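Side-chain contacts in TATA-box-binding protein (Sulfolobus acidocaldarius, PDB 1MP9), which probably binds the TATA box promoter element near the transcription start site and acts as a general factor for archaeal genes transcribed by RNA polymerase: residues 31-36 / 89-94; 49-54 / 58-63; 69-74 / 85-90; 78-83 / 102-107; 109-114 / 169-174. All blocks are in the same frame, centred on the assembly; numbering follows the deposited sequence.

Interactions 1 to 3 lie within the first half of the TBP saddle, and interaction 4 joins that half to the strand leading into the second. Interactions 1, 3 and 4 all use helix 77-93, at its end, in its second half and near its start, and interaction 2 is the edge hairpin lying against that helix. Interactions 2 and 3 have centres about 7 Å apart on neighbouring strands; the centres of interactions 3 and 4 are about 8 Å apart. Along the chain interaction 2 is nested within interaction 1. Interaction 5 uses the later part of strand 103-114, about 36 Å from interaction 1 between centres. One long sheet thus carries a long helix in each half, 77-93 and 168-184.

Interaction 1. Residues 31-36 / 89-94; sequences YAMERS and KTLKKY
Met33 meets Leu91, and three residues further on Ser36 meets Tyr94: these two pairs join the short helix 30-36 to the end of the long helix 77-93 in the TBP fold, a curved antiparallel sheet with helices packed on one face. Met33 comes first. Its CG lies anti to the backbone N (chi1 -176°), and with chi2 extended as well the chain carries the sulfur toward Leu91; the bend at chi3 (-77°) then turns only the CE methyl. SD lies 4.2 Å from Leu91 CD2, and the two side chains cross obliquely. The touch is light, but it has a floor: Met33 and Leu91 both pack on Ile63 of strand 59-63, while Leu91 also reaches Phe52 and Met33 reaches Leu50. The pair is thus part of the apolar layer between the two helices and the edge of the sheet.

One turn beyond Ala32, the helix is still regular, with Ser36 N bonded to Ala32 O at 2.9 Å. Here the contact changes character, because Ser36 offers mainly backbone. Its carbonyl O approaches Tyr94 CD1 at 3.5 Å, obliquely to the ring, and in return Ser36 CB rests 3.7 Å from Tyr94 O. No hydrogen bond crosses the gap. Tyr94 is the first residue past the long helix to leave helical backbone angles, and its side chain also touches Pro38. The ring is steadied from within its own segment. Lys93 CG sits 3.9 Å above the plane, over the ring centre, and Thr90 CG2 lies in plane at the edge.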
# COMPACT_ATOMS: atom_id res chain seq x y z
N TYR A 31 32.48 13.30 10.73
CA TYR A 31 32.87 13.94 11.98
C TYR A 31 33.41 15.33 11.64
O TYR A 31 33.06 16.35 12.27
CB TYR A 31 33.96 13.14 12.71
CG TYR A 31 33.53 11.78 13.22
CD1 TYR A 31 33.86 10.62 12.53
CD2 TYR A 31 32.81 11.65 14.43
CE1 TYR A 31 33.48 9.36 13.01
CE2 TYR A 31 32.44 10.38 14.92
CZ TYR A 31 32.78 9.26 14.20
OH TYR A 31 32.48 8.02 14.67
N ALA A 32 34.27 15.36 10.64
CA ALA A 32 34.88 16.62 10.20
C ALA A 32 33.81 17.57 9.69
O ALA A 32 33.82 18.76 10.01
CB ALA A 32 35.94 16.34 9.09
N MET A 33 32.85 17.04 8.93
CA MET A 33 31.81 17.89 8.37
C MET A 33 30.93 18.49 9.46
O MET A 33 30.60 19.67 9.41
CB MET A 33 30.95 17.12 7.35
CG MET A 33 29.91 17.97 6.67
SD MET A 33 28.95 17.02 5.49
CE MET A 33 30.02 16.86 4.09
N GLU A 34 30.55 17.69 10.45
CA GLU A 34 29.71 18.18 11.55
C GLU A 34 30.40 19.34 12.26
O GLU A 34 29.76 20.34 12.60
CB GLU A 34 29.45 17.06 12.55
CG GLU A 34 28.46 17.39 13.64
CD GLU A 34 29.05 18.21 14.77
OE1 GLU A 34 30.22 17.95 15.17
OE2 GLU A 34 28.35 19.11 15.28
N ARG A 35 31.70 19.20 12.49
CA ARG A 35 32.46 20.26 13.16
C ARG A 35 32.60 21.48 12.26
O ARG A 35 32.53 22.61 12.73
CB ARG A 35 33.86 19.76 13.60
CG ARG A 35 33.86 18.66 14.67
CD ARG A 35 35.29 18.28 15.12
NE ARG A 35 35.95 19.42 15.74
CZ ARG A 35 35.79 19.77 17.02
NH1 ARG A 35 35.00 19.05 17.81
NH2 ARG A 35 36.39 20.85 17.49
N SER A 36 32.79 21.25 10.96
CA SER A 36 32.95 22.37 10.04
C SER A 36 31.68 23.14 9.73
O SER A 36 31.69 24.37 9.70
CB SER A 36 33.57 21.90 8.73
OG SER A 36 34.93 21.59 8.93
N LYS A 89 26.04 24.63 -1.96
CA LYS A 89 26.72 25.91 -1.75
C LYS A 89 27.31 25.94 -0.33
O LYS A 89 28.49 26.25 -0.14
CB LYS A 89 25.74 27.08 -1.94
CG LYS A 89 26.42 28.45 -2.07
CD LYS A 89 25.43 29.59 -2.35
CE LYS A 89 26.18 30.90 -2.66
NZ LYS A 89 25.34 32.09 -3.02
N THR A 90 26.48 25.58 0.65
CA THR A 90 26.94 25.58 2.05
C THR A 90 28.07 24.59 2.31
O THR A 90 29.11 24.96 2.87
CB THR A 90 25.79 25.25 3.00
OG1 THR A 90 24.72 26.16 2.77
CG2 THR A 90 26.24 25.39 4.45
N LEU A 91 27.88 23.34 1.91
CA LEU A 91 28.93 22.36 2.11
C LEU A 91 30.23 22.93 1.54
O LEU A 91 31.31 22.74 2.11
CB LEU A 91 28.59 21.05 1.43
CG LEU A 91 27.29 20.42 1.93
CD1 LEU A 91 27.11 19.08 1.26
CD2 LEU A 91 27.33 20.30 3.46
N LYS A 92 30.11 23.62 0.41
CA LYS A 92 31.28 24.23 -0.23
C LYS A 92 31.82 25.35 0.66
O LYS A 92 33.00 25.36 0.98
CB LYS A 92 30.92 24.79 -1.62
CG LYS A 92 30.69 23.74 -2.71
CD LYS A 92 30.78 24.34 -4.10
CE LYS A 92 29.91 25.59 -4.26
NZ LYS A 92 30.05 26.30 -5.60
N LYS A 93 30.96 26.28 1.06
CA LYS A 93 31.39 27.38 1.90
C LYS A 93 32.16 26.90 3.12
O LYS A 93 32.96 27.64 3.69
CB LYS A 93 30.18 28.20 2.35
CG LYS A 93 30.44 29.09 3.57
CD LYS A 93 29.24 30.01 3.79
CE LYS A 93 29.13 30.54 5.22
NZ LYS A 93 30.28 31.38 5.66
N TYR A 94 31.94 25.66 3.53
CA TYR A 94 32.65 25.17 4.70
C TYR A 94 33.65 24.05 4.45
O TYR A 94 33.96 23.29 5.37
CB TYR A 94 31.66 24.76 5.77
CG TYR A 94 30.91 25.93 6.36
CD1 TYR A 94 31.56 26.85 7.18
CD2 TYR A 94 29.55 26.11 6.12
CE1 TYR A 94 30.88 27.93 7.75
CE2 TYR A 94 28.85 27.17 6.69
CZ TYR A 94 29.52 28.07 7.50
OH TYR A 94 28.81 29.09 8.10

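Interaction 2. Residues 49-54 / 58-63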
# COMPACT_ATOMS: atom_id res chain seq x y z
N GLY A 49 24.00 8.69 8.96
CA GLY A 49 24.24 9.90 8.19
C GLY A 49 24.23 11.20 8.97
O GLY A 49 23.68 11.27 10.07
N LEU A 50 24.87 12.22 8.39
CA LEU A 50 24.90 13.56 8.95
C LEU A 50 23.57 14.18 8.49
O LEU A 50 23.20 14.09 7.30
CB LEU A 50 26.09 14.38 8.39
CG LEU A 50 26.27 15.78 8.98
CD1 LEU A 50 27.77 16.12 9.04
CD2 LEU A 50 25.49 16.82 8.14
N ILE A 51 22.88 14.83 9.41
CA ILE A 51 21.58 15.45 9.12
C ILE A 51 21.72 16.95 8.95
O ILE A 51 22.11 17.66 9.88
CB ILE A 51 20.59 15.14 10.26
CG1 ILE A 51 20.51 13.62 10.41
CG2 ILE A 51 19.20 15.79 9.97
CD1 ILE A 51 19.83 13.12 11.68
N PHE A 52 21.42 17.41 7.74
CA PHE A 52 21.54 18.82 7.38
C PHE A 52 20.12 19.32 7.13
O PHE A 52 19.45 18.86 6.23
CB PHE A 52 22.37 18.91 6.10
CG PHE A 52 22.63 20.31 5.63
CD1 PHE A 52 23.92 20.84 5.65
CD2 PHE A 52 21.58 21.11 5.16
CE1 PHE A 52 24.16 22.13 5.21
CE2 PHE A 52 21.82 22.42 4.73
CZ PHE A 52 23.11 22.93 4.75
N ARG A 53 19.65 20.26 7.95
CA ARG A 53 18.29 20.76 7.79
C ARG A 53 18.26 22.17 7.25
O ARG A 53 19.03 23.03 7.69
CB ARG A 53 17.54 20.72 9.13
CG ARG A 53 17.34 19.34 9.71
CD ARG A 53 16.64 19.40 11.07
NE ARG A 53 16.18 18.08 11.51
CZ ARG A 53 16.86 17.27 12.32
NH1 ARG A 53 18.05 17.63 12.80
NH2 ARG A 53 16.35 16.09 12.65
N LEU A 54 17.40 22.40 6.27
CA LEU A 54 17.24 23.73 5.71
C LEU A 54 15.87 24.20 6.16
O LEU A 54 14.95 23.39 6.34
CB LEU A 54 17.31 23.69 4.19
CG LEU A 54 18.74 23.70 3.66
CD1 LEU A 54 18.75 23.54 2.15
CD2 LEU A 54 19.38 25.01 4.06
N LYS A 58 11.13 23.85 4.10
CA LYS A 58 11.57 22.83 5.03
C LYS A 58 12.15 21.68 4.21
O LYS A 58 11.43 20.99 3.48
CB LYS A 58 10.39 22.36 5.89
CG LYS A 58 10.76 21.40 7.03
CD LYS A 58 9.53 21.08 7.89
CE LYS A 58 9.08 22.30 8.72
NZ LYS A 58 7.67 22.18 9.23
N ILE A 59 13.45 21.50 4.31
CA ILE A 59 14.11 20.42 3.58
C ILE A 59 15.10 19.72 4.49
O ILE A 59 15.74 20.37 5.32
CB ILE A 59 14.92 20.96 2.39
CG1 ILE A 59 14.01 21.72 1.43
CG2 ILE A 59 15.59 19.80 1.66
CD1 ILE A 59 13.05 20.82 0.70
N THR A 60 15.19 18.39 4.37
CA THR A 60 16.17 17.68 5.16
C THR A 60 17.10 16.95 4.22
O THR A 60 16.68 16.37 3.23
CB THR A 60 15.55 16.70 6.15
OG1 THR A 60 14.82 17.43 7.13
CG2 THR A 60 16.66 15.88 6.89
N SER A 61 18.38 17.03 4.53
CA SER A 61 19.38 16.35 3.72
C SER A 61 20.12 15.40 4.63
O SER A 61 20.56 15.78 5.72
CB SER A 61 20.35 17.37 3.13
OG SER A 61 21.24 16.72 2.24
N LEU A 62 20.22 14.14 4.23
CA LEU A 62 20.95 13.14 5.02
C LEU A 62 22.20 12.86 4.20
O LEU A 62 22.08 12.42 3.04
CB LEU A 62 20.11 11.87 5.19
CG LEU A 62 18.70 12.14 5.73
CD1 LEU A 62 17.91 10.86 5.74
CD2 LEU A 62 18.79 12.70 7.16
N ILE A 63 23.37 13.10 4.80
CA ILE A 63 24.64 12.94 4.11
C ILE A 63 25.44 11.74 4.63
O ILE A 63 25.79 11.67 5.80
CB ILE A 63 25.46 14.26 4.24
CG1 ILE A 63 24.65 15.41 3.64
CG2 ILE A 63 26.79 14.18 3.47
CD1 ILE A 63 25.22 16.81 3.93
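Phe52 and Ser61 face each other at the middle of an antiparallel beta hairpin, strands 50-54 and 59-63, which forms one edge of the saddle-shaped TBP sheet. Each is bonded twice to the other: Phe52 N reaches Ser61 O at 2.7 Å in a nearly straight bond, and Ser61 N returns to Phe52 O. Leu50 with Ile63 and Leu54 with Ile59 repeat this hydrogen-bonded pairing, giving six backbone bonds in all. The least regular is Ile59 N to Leu54 O, 3.2 Å long, its donor standing 43° out of the carbonyl plane. It lies at the end nearest the turn.

Side chains of these three pairs share one face. Ile63 CD1 touches Phe52 CB at 4.2 Å, and Leu54 CB lies 4.1 Å from Ile59 CB. The next shell covers them: Leu54 and Ser61 meet Ile87 of helix 77-93, while Leu50 and Ile63 meet Met33 of helix 30-36.

The non-hydrogen-bonded pairs, Ile51 with Leu62 and Arg53 with Thr60, occupy the other face, which in TBP relatives is the DNA-binding underside. Ile51 CG1 and Leu62 CD2 lie side by side at 3.8 Å, pointing the same way. In this assembly Leu62 also packs on Phe126 of the second subunit. Strand 68-72 bonds to the backbone of the hairpin's inner strand, Thr60 pairing with Thr72 and Leu62 with Val70. Arg53 runs extended from CG to NE, and its guanidinium lies flat over Ile51 CG2, which sits 3.5 Å from the plane, over its centre.

Interaction 3. Residues 69-74 / 85-90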
# COMPACT_ATOMS: atom_id res chain seq x y z
N MET A 69 23.90 11.61 -0.95
CA MET A 69 23.09 12.49 -0.13
C MET A 69 21.60 12.23 -0.44
O MET A 69 21.20 12.11 -1.60
CB MET A 69 23.50 13.93 -0.43
CG MET A 69 22.79 15.00 0.36
SD MET A 69 23.69 16.59 0.18
CE MET A 69 23.23 17.01 -1.54
N VAL A 70 20.78 12.08 0.59
CA VAL A 70 19.36 11.88 0.37
C VAL A 70 18.69 13.20 0.77
O VAL A 70 18.91 13.69 1.87
CB VAL A 70 18.78 10.75 1.25
CG1 VAL A 70 17.23 10.70 1.06
CG2 VAL A 70 19.40 9.38 0.82
N VAL A 71 17.89 13.77 -0.14
CA VAL A 71 17.20 15.03 0.11
C VAL A 71 15.70 14.79 0.12
O VAL A 71 15.14 14.20 -0.81
CB VAL A 71 17.59 16.06 -0.96
CG1 VAL A 71 16.87 17.39 -0.74
CG2 VAL A 71 19.12 16.29 -0.89
N THR A 72 15.04 15.25 1.18
CA THR A 72 13.62 15.04 1.32
C THR A 72 12.90 16.32 1.71
O THR A 72 13.49 17.21 2.35
CB THR A 72 13.37 13.95 2.39
OG1 THR A 72 11.99 13.63 2.43
CG2 THR A 72 13.83 14.43 3.78
N GLY A 73 11.64 16.44 1.30
CA GLY A 73 10.86 17.62 1.64
C GLY A 73 10.38 18.49 0.49
O GLY A 73 9.35 19.16 0.61
N ALA A 74 11.10 18.49 -0.64
CA ALA A 74 10.69 19.33 -1.79
C ALA A 74 9.37 18.85 -2.37
O ALA A 74 9.09 17.64 -2.38
CB ALA A 74 11.77 19.30 -2.86
N LYS A 85 21.10 22.92 -4.69
CA LYS A 85 22.09 23.97 -4.93
C LYS A 85 22.37 24.68 -3.62
O LYS A 85 23.52 24.99 -3.29
CB LYS A 85 21.57 24.98 -5.95
CG LYS A 85 21.48 24.45 -7.36
CD LYS A 85 21.13 25.57 -8.35
CE LYS A 85 21.01 25.05 -9.80
NZ LYS A 85 20.79 26.15 -10.83
N ARG A 86 21.33 24.94 -2.85
CA ARG A 86 21.52 25.63 -1.59
C ARG A 86 22.39 24.76 -0.69
O ARG A 86 23.36 25.25 -0.09
CB ARG A 86 20.17 25.91 -0.93
CG ARG A 86 20.28 26.84 0.25
CD ARG A 86 18.93 27.12 0.92
NE ARG A 86 19.13 28.02 2.06
CZ ARG A 86 18.24 28.26 3.01
NH1 ARG A 86 17.05 27.67 3.00
NH2 ARG A 86 18.56 29.10 4.00
N ILE A 87 22.09 23.47 -0.61
CA ILE A 87 22.87 22.58 0.25
C ILE A 87 24.33 22.53 -0.19
O ILE A 87 25.25 22.71 0.62
CB ILE A 87 22.30 21.14 0.25
CG1 ILE A 87 20.92 21.14 0.90
CG2 ILE A 87 23.24 20.20 0.99
CD1 ILE A 87 20.09 19.87 0.61
N ILE A 88 24.54 22.30 -1.48
CA ILE A 88 25.89 22.20 -2.02
C ILE A 88 26.68 23.48 -1.78
O ILE A 88 27.86 23.43 -1.42
CB ILE A 88 25.86 21.85 -3.53
CG1 ILE A 88 25.34 20.42 -3.70
CG2 ILE A 88 27.27 21.95 -4.12
CD1 ILE A 88 25.08 20.00 -5.15
N LYS A 89 26.04 24.63 -1.96
CA LYS A 89 26.72 25.91 -1.75
C LYS A 89 27.31 25.94 -0.33
O LYS A 89 28.49 26.25 -0.14
CB LYS A 89 25.74 27.08 -1.94
CG LYS A 89 26.42 28.45 -2.07
CD LYS A 89 25.43 29.59 -2.35
CE LYS A 89 26.18 30.90 -2.66
NZ LYS A 89 25.34 32.09 -3.02
N THR A 90 26.48 25.58 0.65
CA THR A 90 26.94 25.58 2.05
C THR A 90 28.07 24.59 2.31
O THR A 90 29.11 24.96 2.87
CB THR A 90 25.79 25.25 3.00
OG1 THR A 90 24.72 26.16 2.77
CG2 THR A 90 26.24 25.39 4.45
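Ile87 receives both Met69 and Val71, alternate residues of strand 68-72 whose side chains stand on the helix-covered face of the sheet. The cross-contact is wholly apolar. Met69 leaves its backbone with CG opposite the N (chi1 -179°), runs out nearly straight and turns at its last torsion, so that the sulfur and methyl pass alongside the isoleucine in the opposing direction. SD comes within 3.7 Å of Ile87 CG2, and CE follows at 4.1 Å. The second branch of Ile87 does separate work: CD1 meets Val71 CG2 at 4.0 Å, tip to tip. A single beta-branched residue thus straddles two strand positions, with its CG2 on one and its CG1-CD1 arm on the other. Ser61 of strand 59-63 and Phe52 and Leu54 of strand 50-54 also pack on Ile87.

Polar interactions stay within each partner or go elsewhere. In the helix, Arg86 O accepts twice from Thr90, from N at 3.2 Å and from OG1 at 3.3 Å, the two donors arriving from opposite faces of the carbonyl plane. Arg86 itself sends NH1 to Glu55 O. On the strand, backbone bonds join Met69 to Val22 and Val71 to Ala20, holding the strand in the sheet.

Val70 and Thr72, the alternating residues, pack instead on Phe126 of the second subunit. The chemistry therefore divides cleanly: hydrogen bonds hold sheet and helix each in shape, while between these two segments the union, part of the core of this half of the saddle, rests on dispersion and the burial of hydrocarbon and thioether.

Interaction 4. Residues 78-83 / 102-107; sequences DELIKA and PKIQIQ
Leu80 extends its CG opposite the backbone N (chi1 174°), and a chi2 of 59° then places CD2 against Ile104, whose CG2 branch likewise stands anti to its own N. The two methyls, Leu80 CD2 and Ile104 CG2, meet at 3.9 Å as the side chains slide past each other in opposite directions. This is helix-on-sheet packing of the TBP saddle, and it falls near the junction of the two repeats: residues 78-83 lie in the first repeat, whereas strand 103-114 runs on into the second. The local axes of helix 78-83 and strand 103-107 lie 10.8 Å apart at closest approach and make an angle of 139° between their chain directions.

Leu80 is the buried centre of the contact. Besides meeting Ile104, Leu80 CD2 lies 4.4 Å from Ile106 CG1, two residues along the same strand. Its other neighbours are Ala20 on strand 12-23, the strand next to 103-114 in the sheet, and Ala74 in the loop leading to the helix. Leu80 therefore bridges two adjacent strands. Ile104 is covered in turn by Val84, one helical turn after Leu80, and by Val22. The strand keeps its place through backbone bonds of Gln105 with Thr21 and Gln107 with Val19.

No hydrogen bond passes between helix and strand. The CB of Gln105 points away from the helix, and Gln107 NE2 makes a weak bond, 3.3 Å, to Gln105 O within the strand. Toward the solvent-facing margin, exposed Ile81 adds a last loose touch, its CG1 lying 4.5 Å from Ile104 CD1.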
# COMPACT_ATOMS: atom_id res chain seq x y z
N ASP A 78 11.58 22.05 -9.31
CA ASP A 78 12.26 23.32 -9.13
C ASP A 78 12.69 23.51 -7.68
O ASP A 78 13.82 23.96 -7.39
CB ASP A 78 11.37 24.49 -9.54
CG ASP A 78 11.27 24.62 -11.02
OD1 ASP A 78 12.33 24.49 -11.68
OD2 ASP A 78 10.16 24.86 -11.54
N GLU A 79 11.79 23.14 -6.77
CA GLU A 79 12.08 23.25 -5.36
C GLU A 79 13.25 22.33 -4.99
O GLU A 79 14.13 22.70 -4.20
CB GLU A 79 10.85 22.87 -4.53
CG GLU A 79 10.68 23.71 -3.26
CD GLU A 79 9.90 22.98 -2.16
OE1 GLU A 79 8.74 22.56 -2.40
OE2 GLU A 79 10.48 22.82 -1.05
N LEU A 80 13.24 21.13 -5.55
CA LEU A 80 14.29 20.16 -5.30
C LEU A 80 15.64 20.71 -5.74
O LEU A 80 16.61 20.66 -4.99
CB LEU A 80 14.01 18.86 -6.06
CG LEU A 80 15.09 17.79 -6.00
CD1 LEU A 80 15.36 17.40 -4.57
CD2 LEU A 80 14.66 16.56 -6.80
N ILE A 81 15.70 21.21 -6.98
CA ILE A 81 16.94 21.76 -7.52
C ILE A 81 17.46 22.92 -6.72
O ILE A 81 18.66 23.00 -6.43
CB ILE A 81 16.75 22.16 -9.01
CG1 ILE A 81 16.58 20.89 -9.84
CG2 ILE A 81 17.97 22.97 -9.52
CD1 ILE A 81 16.24 21.11 -11.28
N LYS A 82 16.58 23.83 -6.30
CA LYS A 82 17.04 24.98 -5.53
C LYS A 82 17.59 24.52 -4.20
O LYS A 82 18.59 25.04 -3.72
CB LYS A 82 15.92 25.98 -5.29
CG LYS A 82 15.39 26.64 -6.55
CD LYS A 82 14.33 27.68 -6.21
CE LYS A 82 13.38 27.90 -7.39
NZ LYS A 82 12.60 29.17 -7.21
N ALA A 83 16.93 23.54 -3.60
CA ALA A 83 17.40 23.02 -2.32
C ALA A 83 18.76 22.37 -2.46
O ALA A 83 19.65 22.60 -1.65
CB ALA A 83 16.39 21.99 -1.79
N PRO A 102 27.21 17.18 -9.63
CA PRO A 102 26.52 16.05 -8.99
C PRO A 102 25.21 15.79 -9.71
O PRO A 102 24.52 16.71 -10.12
CB PRO A 102 26.31 16.54 -7.57
CG PRO A 102 26.16 18.05 -7.75
CD PRO A 102 27.27 18.34 -8.73
N LYS A 103 24.86 14.52 -9.88
CA LYS A 103 23.60 14.21 -10.54
C LYS A 103 22.54 14.01 -9.47
O LYS A 103 22.82 13.54 -8.38
CB LYS A 103 23.72 12.95 -11.40
CG LYS A 103 24.63 13.10 -12.63
CD LYS A 103 24.58 11.82 -13.47
CE LYS A 103 25.43 11.93 -14.73
NZ LYS A 103 25.40 10.66 -15.53
N ILE A 104 21.31 14.34 -9.83
CA ILE A 104 20.18 14.21 -8.93
C ILE A 104 19.23 13.16 -9.45
O ILE A 104 18.75 13.28 -10.57
CB ILE A 104 19.41 15.53 -8.87
CG1 ILE A 104 20.27 16.62 -8.23
CG2 ILE A 104 18.12 15.35 -8.10
CD1 ILE A 104 19.58 17.99 -8.21
N GLN A 105 18.96 12.12 -8.67
CA GLN A 105 18.03 11.10 -9.11
C GLN A 105 16.83 10.99 -8.17
O GLN A 105 16.97 10.84 -6.95
CB GLN A 105 18.72 9.72 -9.19
CG GLN A 105 19.94 9.72 -10.10
CD GLN A 105 20.54 8.34 -10.34
OE1 GLN A 105 19.90 7.47 -10.93
NE2 GLN A 105 21.77 8.14 -9.88
N ILE A 106 15.64 11.07 -8.74
CA ILE A 106 14.45 10.93 -7.92
C ILE A 106 14.26 9.48 -7.53
O ILE A 106 14.25 8.57 -8.38
CB ILE A 106 13.18 11.43 -8.64
CG1 ILE A 106 13.29 12.94 -8.84
CG2 ILE A 106 11.92 11.10 -7.79
CD1 ILE A 106 12.09 13.59 -9.50
N GLN A 107 14.12 9.25 -6.23
CA GLN A 107 13.90 7.92 -5.68
C GLN A 107 12.42 7.63 -5.50
O GLN A 107 11.99 6.53 -5.75
CB GLN A 107 14.60 7.75 -4.33
CG GLN A 107 16.10 7.92 -4.42
CD GLN A 107 16.68 7.03 -5.50
OE1 GLN A 107 16.40 5.84 -5.52
NE2 GLN A 107 17.47 7.59 -6.40

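Interaction 5. Residues 109-114 / 169-174; sequences IVASAN and DEVHKA
Immediately before Val171, the residue that packs on Ile109 and Ala111, stands Glu170, whose OE1 is gripped by two backbone donors, the N atoms of Lys166 and Arg167. The carboxylate thereby ties the first turn of helix 168-184 to the residues leading into it, and a salt bridge from Asp169 OD2 to Arg167 NH2 adds to the hold. Behind them the helix is regular, with Lys173 N to Asp169 O at 2.8 Å.

Val171 faces the sheet and divides its two methyls between two strand residues. CG1, opposite the backbone N (chi1 171°), reaches Ala111 CB at 3.8 Å. CG2 lies 4.1 Å from Ile109 CG2, the short branch of the isoleucine. The small side chain of Ala111 is consistent with the close approach here, the CA atoms of Ala111 and Val171 being 7.3 Å apart.

In the TBP saddle this is the second half's counterpart of helix-on-sheet packing, and strand 103-114 lies at the middle of the sheet. Strand 12-23 contributes Val13 to the surroundings of Val171, and strand 159-165 contributes Ala165. Backbone bonds from Ala111 to Ile162 and from Val110 to Glu16 and Asn17 hold the strand between those neighbours.

Val110 and Ser112 project away from the helix; Val110 packs on Glu134 and Ser112 on Gln137, both of the second subunit. Ser112 OG is also hydrogen-bonded to Glu16 OE2.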
# COMPACT_ATOMS: atom_id res chain seq x y z
N ILE A 109 8.23 9.69 -5.30
CA ILE A 109 7.40 10.87 -5.26
C ILE A 109 6.15 10.45 -4.51
O ILE A 109 5.58 9.40 -4.80
CB ILE A 109 7.00 11.32 -6.66
CG1 ILE A 109 8.25 11.79 -7.42
CG2 ILE A 109 5.97 12.46 -6.55
CD1 ILE A 109 7.95 12.25 -8.84
N VAL A 110 5.73 11.21 -3.50
CA VAL A 110 4.50 10.85 -2.82
C VAL A 110 3.54 11.96 -3.20
O VAL A 110 3.87 13.14 -3.06
CB VAL A 110 4.63 10.83 -1.27
CG1 VAL A 110 3.21 10.56 -0.65
CG2 VAL A 110 5.64 9.72 -0.82
N ALA A 111 2.37 11.61 -3.70
CA ALA A 111 1.40 12.64 -4.07
C ALA A 111 0.07 12.29 -3.53
O ALA A 111 -0.17 11.14 -3.14
CB ALA A 111 1.26 12.75 -5.62
N SER A 112 -0.81 13.29 -3.49
CA SER A 112 -2.18 13.03 -3.09
C SER A 112 -3.02 13.43 -4.30
O SER A 112 -2.53 14.07 -5.25
CB SER A 112 -2.60 13.85 -1.87
OG SER A 112 -2.45 15.24 -2.12
N ALA A 113 -4.28 12.99 -4.30
CA ALA A 113 -5.20 13.36 -5.34
C ALA A 113 -6.59 13.42 -4.77
O ALA A 113 -6.89 12.79 -3.74
CB ALA A 113 -5.18 12.36 -6.48
N ASN A 114 -7.43 14.20 -5.44
CA ASN A 114 -8.83 14.32 -5.10
C ASN A 114 -9.56 13.96 -6.37
O ASN A 114 -9.49 14.72 -7.35
CB ASN A 114 -9.21 15.74 -4.75
CG ASN A 114 -9.71 15.88 -3.36
OD1 ASN A 114 -8.94 15.67 -2.38
ND2 ASN A 114 -11.00 16.22 -3.22
N ASP A 169 4.74 12.61 -14.42
CA ASP A 169 3.72 12.12 -15.35
C ASP A 169 3.21 10.74 -14.97
O ASP A 169 2.06 10.41 -15.26
CB ASP A 169 4.17 12.15 -16.83
CG ASP A 169 5.46 11.37 -17.11
OD1 ASP A 169 5.89 10.49 -16.33
OD2 ASP A 169 6.06 11.65 -18.16
N GLU A 170 4.03 9.93 -14.31
CA GLU A 170 3.57 8.61 -13.87
C GLU A 170 2.49 8.80 -12.81
O GLU A 170 1.50 8.05 -12.76
CB GLU A 170 4.71 7.79 -13.26
CG GLU A 170 5.90 7.58 -14.17
CD GLU A 170 6.98 6.76 -13.49
OE1 GLU A 170 7.29 7.01 -12.31
OE2 GLU A 170 7.51 5.84 -14.15
N VAL A 171 2.69 9.78 -11.92
CA VAL A 171 1.67 10.03 -10.91
C VAL A 171 0.36 10.33 -11.60
O VAL A 171 -0.69 9.71 -11.29
CB VAL A 171 2.00 11.21 -10.02
CG1 VAL A 171 0.77 11.53 -9.14
CG2 VAL A 171 3.23 10.86 -9.14
N HIS A 172 0.39 11.27 -12.55
CA HIS A 172 -0.83 11.62 -13.25
C HIS A 172 -1.42 10.49 -14.06
O HIS A 172 -2.64 10.37 -14.19
CB HIS A 172 -0.63 12.84 -14.15
CG HIS A 172 -0.58 14.12 -13.40
ND1 HIS A 172 0.57 14.58 -12.78
CD2 HIS A 172 -1.52 15.07 -13.20
CE1 HIS A 172 0.33 15.77 -12.25
NE2 HIS A 172 -0.94 16.09 -12.49
N LYS A 173 -0.56 9.64 -14.61
CA LYS A 173 -1.08 8.52 -15.37
C LYS A 173 -1.83 7.54 -14.46
O LYS A 173 -2.91 7.03 -14.79
CB LYS A 173 0.04 7.73 -16.04
CG LYS A 173 -0.48 6.47 -16.72
CD LYS A 173 0.64 5.76 -17.49
CE LYS A 173 0.14 4.44 -18.11
NZ LYS A 173 1.30 3.81 -18.84
N ALA A 174 -1.25 7.26 -13.30
CA ALA A 174 -1.90 6.33 -12.38
C ALA A 174 -3.27 6.85 -11.91
O ALA A 174 -4.22 6.07 -11.80
CB ALA A 174 -0.97 6.07 -11.19